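Local coordinates for protein sarcosine oxidase (Pyrococcus horikoshii, PDB 1Y56) that probably oxidises L-proline as the FAD-carrying beta subunit of a dye-linked L-proline dehydrogenase complex that also binds FMN, at residues T85-L90 and P141-A146; N239-S244 and Y251-F256. All coordinates share one frame; numbering follows the deposited sequence.

How the interactions relate
The two interactions illustrate how one beta sheet can be tied both to a connecting loop and to its own next strand. Their centres lie about 8 Å apart on the same side of the chain's centre, and along the chain interaction 1 closes before interaction 2 opens. They share the mixed sheet in which strand 87-91 runs parallel to strand 241-244, which in turn pairs with strand 250-253. The seam between them is bonded directly: Leu88 O lies 2.8 Å from Ile243 N, and Thr85 OG1 lies 2.5 Å from Asn239 O, both probable hydrogen bonds. Together they build part of the sheet that faces the FAD, with Tyr87 and Tyr251 on its flavin side.

Interaction 1: residues T85-L90 and P141-A146; sequences TGYLFL and PTDGKA
A buried contact joins Thr85, Gly86 and Tyr87 to the bend at Pro141-Lys145, where the loop following strand 136-140 crosses the start of its antiparallel neighbour, strand 87-91. The two paths meet nearly at right angles, 97° apart. One hydrogen bond links them, Gly86 N to Asp143 O at 2.6 Å, with the donor lying above the carbonyl plane. At the backbone angles of Gly86 a CB would jam against the carbonyl O of Thr85. Beyond it, Asp143 crosses Tyr87 at about a right angle: Asp143 OD1 comes within 3.4 Å of Tyr87 CB, and Asp143 CB lies 3.7 Å from Tyr87 CD2, with carboxylate and ring planes 84° apart. The carboxylate is held elsewhere, by Gln53 N and the Gln54 side chain, while Tyr87 OH bonds to Gly50 O. Nearby, Thr85 OG1, which is hydrogen-bonded to Asn239 O, lies 3.8 Å from Lys145 CG, a van der Waals contact; the extended lysine chain carries NZ on to Asn239 O, Gln254 O and Thr253 OG1. The loop thus passes from the mixed sheet to short strand 145-146, which pairs antiparallel with 82-83, close to FAD in this FAD-dependent oxidoreductase fold; the Tyr87 side chain stands about 5 Å from the cofactor.

Interaction 2: residues N239-S244 and Y251-F256; sequences NPMVIS and YLTQTF
A beta hairpin pairs strand 241-244 with strand 250-253, and Tyr251 on the second strand belongs to the FAD pocket. Val242 and Leu252 form the antiparallel hydrogen-bonded pair: Val242 N donates to Leu252 O at 2.9 Å, and Leu252 N returns a bond to Val242 O at 3.0 Å. Ile243 and Tyr251 follow as the non-hydrogen-bonded pair, where Tyr251 CA makes a CH···O contact of 3.3 Å with Val242 O. On their face of the sheet Ile243 CD1 packs on Tyr251 CB at 3.4 Å, while Val242 CG1 and Leu252 CD2 meet on the other face at 4.0 Å. Met241 starts with CG anti to its backbone nitrogen (chi1 -169°), then bends at the next two torsions, which brings Met241 SD within 3.6 Å of Thr253 CG2 and puts CE, whose modelled position is doubtful, at the edge of the Tyr251 ring. With an alanine at Met241, Thr253 CG2 and the edge of the Tyr251 ring would probably lose their apolar neighbour, opening a gap between them. Farther along, Thr253 OG1 gives a weak hydrogen bond to Pro240 O. Strand 87-91 borders the hairpin through Tyr87, Phe89 and Leu90, strand 261-263 meets Thr253 through Ile261, and on helix 278-291 Ile291 lies on Val242 and Leu252, and Phe288 on Leu252.

Interaction 1: residues T85-L90 and P141-A146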
loop_
_atom_site.group_PDB
_atom_site.type_symbol
_atom_site.label_atom_id
_atom_site.label_comp_id
_atom_site.label_asym_id
_atom_site.label_seq_id
_atom_site.Cartn_x
_atom_site.Cartn_y
_atom_site.Cartn_z
ATOM N N THR B 85 -20.954 -54.177 22.363
ATOM C CA THR B 85 -19.816 -54.563 23.186
ATOM C C THR B 85 -20.015 -54.241 24.667
ATOM O O THR B 85 -19.134 -54.513 25.485
ATOM C CB THR B 85 -18.515 -53.895 22.712
ATOM O OG1 THR B 85 -18.624 -52.473 22.867
ATOM C CG2 THR B 85 -18.219 -54.237 21.262
ATOM N N GLY B 86 -21.166 -53.667 25.008
ATOM C CA GLY B 86 -21.486 -53.324 26.398
ATOM C C GLY B 86 -21.024 -51.948 26.853
ATOM O O GLY B 86 -20.312 -51.245 26.128
ATOM N N TYR B 87 -21.467 -51.570 28.053
ATOM C CA TYR B 87 -21.023 -50.377 28.775
ATOM C C TYR B 87 -20.640 -50.852 30.149
ATOM O O TYR B 87 -21.340 -51.664 30.745
ATOM C CB TYR B 87 -22.173 -49.411 28.973
ATOM C CG TYR B 87 -22.122 -48.069 28.277
ATOM C CD1 TYR B 87 -22.039 -46.898 29.021
ATOM C CD2 TYR B 87 -22.240 -47.961 26.889
ATOM C CE1 TYR B 87 -22.043 -45.654 28.409
ATOM C CE2 TYR B 87 -22.244 -46.708 26.257
ATOM C CZ TYR B 87 -22.150 -45.563 27.027
ATOM O OH TYR B 87 -22.158 -44.322 26.438
ATOM N N LEU B 88 -19.555 -50.311 30.676
ATOM C CA LEU B 88 -18.992 -50.770 31.928
ATOM C C LEU B 88 -18.769 -49.591 32.871
ATOM O O LEU B 88 -17.852 -48.798 32.672
ATOM C CB LEU B 88 -17.674 -51.459 31.624
ATOM C CG LEU B 88 -17.052 -52.341 32.680
ATOM C CD1 LEU B 88 -17.905 -53.593 32.877
ATOM C CD2 LEU B 88 -15.657 -52.697 32.218
ATOM N N PHE B 89 -19.620 -49.459 33.882
ATOM C CA PHE B 89 -19.463 -48.404 34.875
ATOM C C PHE B 89 -18.606 -48.914 36.024
ATOM O O PHE B 89 -19.043 -49.784 36.773
ATOM C CB PHE B 89 -20.824 -47.993 35.417
ATOM C CG PHE B 89 -21.648 -47.165 34.465
ATOM C CD1 PHE B 89 -21.646 -45.775 34.550
ATOM C CD2 PHE B 89 -22.466 -47.775 33.508
ATOM C CE1 PHE B 89 -22.429 -45.011 33.687
ATOM C CE2 PHE B 89 -23.248 -47.012 32.646
ATOM C CZ PHE B 89 -23.232 -45.639 32.733
ATOM N N LEU B 90 -17.392 -48.391 36.174
ATOM C CA LEU B 90 -16.541 -48.816 37.294
ATOM C C LEU B 90 -16.941 -48.150 38.607
ATOM O O LEU B 90 -17.105 -46.940 38.658
ATOM C CB LEU B 90 -15.068 -48.517 37.019
ATOM C CG LEU B 90 -14.437 -49.016 35.726
ATOM C CD1 LEU B 90 -13.064 -48.393 35.560
ATOM C CD2 LEU B 90 -14.384 -50.535 35.718
ATOM N N PRO B 141 -24.506 -56.052 28.787
ATOM C CA PRO B 141 -23.916 -56.519 27.531
ATOM C C PRO B 141 -24.662 -56.074 26.261
ATOM O O PRO B 141 -24.133 -56.244 25.170
ATOM C CB PRO B 141 -23.926 -58.045 27.679
ATOM C CG PRO B 141 -25.061 -58.334 28.616
ATOM C CD PRO B 141 -25.274 -57.109 29.476
ATOM N N THR B 142 -25.856 -55.501 26.386
ATOM C CA THR B 142 -26.586 -55.041 25.198
ATOM C C THR B 142 -26.432 -53.550 24.864
ATOM O O THR B 142 -27.047 -53.066 23.916
ATOM C CB THR B 142 -28.074 -55.408 25.243
ATOM O OG1 THR B 142 -28.641 -54.962 26.476
ATOM C CG2 THR B 142 -28.252 -56.899 25.130
ATOM N N ASP B 143 -25.619 -52.823 25.632
ATOM C CA ASP B 143 -25.180 -51.480 25.229
ATOM C C ASP B 143 -24.060 -51.639 24.199
ATOM O O ASP B 143 -23.401 -52.682 24.133
ATOM C CB ASP B 143 -24.674 -50.669 26.427
ATOM C CG ASP B 143 -25.757 -50.411 27.480
ATOM O OD1 ASP B 143 -25.395 -50.320 28.676
ATOM O OD2 ASP B 143 -26.957 -50.296 27.138
ATOM N N GLY B 144 -23.838 -50.614 23.391
ATOM C CA GLY B 144 -22.854 -50.719 22.330
ATOM C C GLY B 144 -22.341 -49.388 21.837
ATOM O O GLY B 144 -22.520 -48.359 22.475
ATOM N N LYS B 145 -21.685 -49.433 20.688
ATOM C CA LYS B 145 -21.089 -48.268 20.072
ATOM C C LYS B 145 -21.274 -48.348 18.562
ATOM O O LYS B 145 -21.403 -49.437 18.016
ATOM C CB LYS B 145 -19.617 -48.157 20.455
ATOM C CG LYS B 145 -18.910 -49.464 20.520
ATOM C CD LYS B 145 -17.440 -49.280 20.771
ATOM C CE LYS B 145 -16.691 -50.468 20.231
ATOM N NZ LYS B 145 -15.376 -50.573 20.865
ATOM N N ALA B 146 -21.331 -47.187 17.908
ATOM C CA ALA B 146 -21.530 -47.077 16.463
ATOM C C ALA B 146 -20.886 -45.767 16.038
ATOM O O ALA B 146 -20.701 -44.892 16.876
ATOM C CB ALA B 146 -23.013 -47.067 16.128
#

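Interaction 2: residues N239-S244 and Y251-F256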
loop_
_atom_site.group_PDB
_atom_site.type_symbol
_atom_site.label_atom_id
_atom_site.label_comp_id
_atom_site.label_asym_id
_atom_site.label_seq_id
_atom_site.Cartn_x
_atom_site.Cartn_y
_atom_site.Cartn_z
ATOM N N ASN B 239 -13.205 -53.123 24.261
ATOM C CA ASN B 239 -14.462 -53.282 23.542
ATOM C C ASN B 239 -15.643 -52.489 24.053
ATOM O O ASN B 239 -16.250 -51.757 23.290
ATOM C CB ASN B 239 -14.791 -54.749 23.358
ATOM C CG ASN B 239 -13.807 -55.427 22.450
ATOM O OD1 ASN B 239 -13.076 -56.311 22.871
ATOM N ND2 ASN B 239 -13.747 -54.982 21.200
ATOM N N PRO B 240 -15.958 -52.597 25.348
ATOM C CA PRO B 240 -17.093 -51.806 25.809
ATOM C C PRO B 240 -16.692 -50.349 26.032
ATOM O O PRO B 240 -15.491 -50.018 26.052
ATOM C CB PRO B 240 -17.430 -52.445 27.152
ATOM C CG PRO B 240 -16.115 -52.957 27.652
ATOM C CD PRO B 240 -15.329 -53.363 26.443
ATOM N N MET B 241 -17.692 -49.486 26.181
ATOM C CA MET B 241 -17.474 -48.146 26.689
ATOM C C MET B 241 -17.194 -48.290 28.190
ATOM O O MET B 241 -18.021 -48.813 28.926
ATOM C CB MET B 241 -18.732 -47.330 26.458
ATOM C CG MET B 241 -18.583 -45.851 26.681
ATOM S SD MET B 241 -17.827 -45.007 25.282
ATOM C CE MET B 241 -16.311 -44.524 26.055
ATOM N N VAL B 242 -16.017 -47.885 28.648
ATOM C CA VAL B 242 -15.754 -47.907 30.089
ATOM C C VAL B 242 -15.935 -46.509 30.693
ATOM O O VAL B 242 -15.375 -45.522 30.192
ATOM C CB VAL B 242 -14.419 -48.646 30.495
ATOM C CG1 VAL B 242 -13.559 -48.952 29.302
ATOM C CG2 VAL B 242 -13.649 -47.889 31.541
ATOM N N ILE B 243 -16.752 -46.441 31.746
ATOM C CA ILE B 243 -17.029 -45.196 32.450
ATOM C C ILE B 243 -16.418 -45.248 33.830
ATOM O O ILE B 243 -16.534 -46.259 34.530
ATOM C CB ILE B 243 -18.553 -44.940 32.596
ATOM C CG1 ILE B 243 -19.282 -45.126 31.258
ATOM C CG2 ILE B 243 -18.832 -43.553 33.217
ATOM C CD1 ILE B 243 -18.883 -44.155 30.155
ATOM N N SER B 244 -15.764 -44.155 34.215
ATOM C CA SER B 244 -15.311 -43.978 35.589
ATOM C C SER B 244 -15.768 -42.623 36.137
ATOM O O SER B 244 -15.166 -41.587 35.833
ATOM C CB SER B 244 -13.796 -44.119 35.681
ATOM O OG SER B 244 -13.366 -43.963 37.015
ATOM N N TYR B 251 -14.867 -41.292 30.169
ATOM C CA TYR B 251 -15.357 -42.369 29.336
ATOM C C TYR B 251 -14.284 -42.651 28.284
ATOM O O TYR B 251 -13.704 -41.716 27.726
ATOM C CB TYR B 251 -16.685 -41.982 28.693
ATOM C CG TYR B 251 -16.608 -40.856 27.689
ATOM C CD1 TYR B 251 -16.708 -39.530 28.090
ATOM C CD2 TYR B 251 -16.447 -41.121 26.331
ATOM C CE1 TYR B 251 -16.650 -38.499 27.173
ATOM C CE2 TYR B 251 -16.383 -40.099 25.402
ATOM C CZ TYR B 251 -16.489 -38.785 25.826
ATOM O OH TYR B 251 -16.423 -37.760 24.896
ATOM N N LEU B 252 -13.988 -43.925 28.048
ATOM C CA LEU B 252 -13.117 -44.312 26.934
ATOM C C LEU B 252 -13.463 -45.674 26.327
ATOM O O LEU B 252 -13.935 -46.579 27.018
ATOM C CB LEU B 252 -11.629 -44.212 27.307
ATOM C CG LEU B 252 -10.884 -45.015 28.376
ATOM C CD1 LEU B 252 -11.542 -44.923 29.703
ATOM C CD2 LEU B 252 -10.749 -46.447 27.974
ATOM N N THR B 253 -13.259 -45.797 25.021
ATOM C CA THR B 253 -13.493 -47.047 24.297
ATOM C C THR B 253 -12.583 -47.070 23.057
ATOM O O THR B 253 -11.897 -46.091 22.779
ATOM C CB THR B 253 -14.986 -47.203 23.886
ATOM O OG1 THR B 253 -15.207 -48.509 23.340
ATOM C CG2 THR B 253 -15.388 -46.136 22.857
ATOM N N GLN B 254 -12.569 -48.174 22.319
ATOM C CA GLN B 254 -11.768 -48.233 21.103
ATOM C C GLN B 254 -12.678 -48.025 19.895
ATOM O O GLN B 254 -13.807 -48.521 19.871
ATOM C CB GLN B 254 -11.010 -49.560 21.037
ATOM C CG GLN B 254 -10.168 -49.789 19.806
ATOM C CD GLN B 254 -9.206 -50.961 19.971
ATOM O OE1 GLN B 254 -9.454 -51.878 20.761
ATOM N NE2 GLN B 254 -8.095 -50.932 19.226
ATOM N N THR B 255 -12.205 -47.258 18.913
ATOM C CA THR B 255 -12.952 -47.078 17.669
ATOM C C THR B 255 -12.794 -48.298 16.760
ATOM O O THR B 255 -11.937 -49.177 16.991
ATOM C CB THR B 255 -12.500 -45.839 16.881
ATOM O OG1 THR B 255 -11.133 -45.994 16.496
ATOM C CG2 THR B 255 -12.662 -44.584 17.697
ATOM N N PHE B 256 -13.619 -48.332 15.713
ATOM C CA PHE B 256 -13.536 -49.370 14.698
ATOM C C PHE B 256 -12.214 -49.297 13.937
ATOM O O PHE B 256 -11.663 -50.321 13.564
ATOM C CB PHE B 256 -14.749 -49.315 13.775
ATOM C CG PHE B 256 -16.069 -49.478 14.500
ATOM C CD1 PHE B 256 -16.194 -50.372 15.567
ATOM C CD2 PHE B 256 -17.193 -48.746 14.109
ATOM C CE1 PHE B 256 -17.409 -50.518 16.238
ATOM C CE2 PHE B 256 -18.412 -48.891 14.776
ATOM C CZ PHE B 256 -18.521 -49.780 15.836
#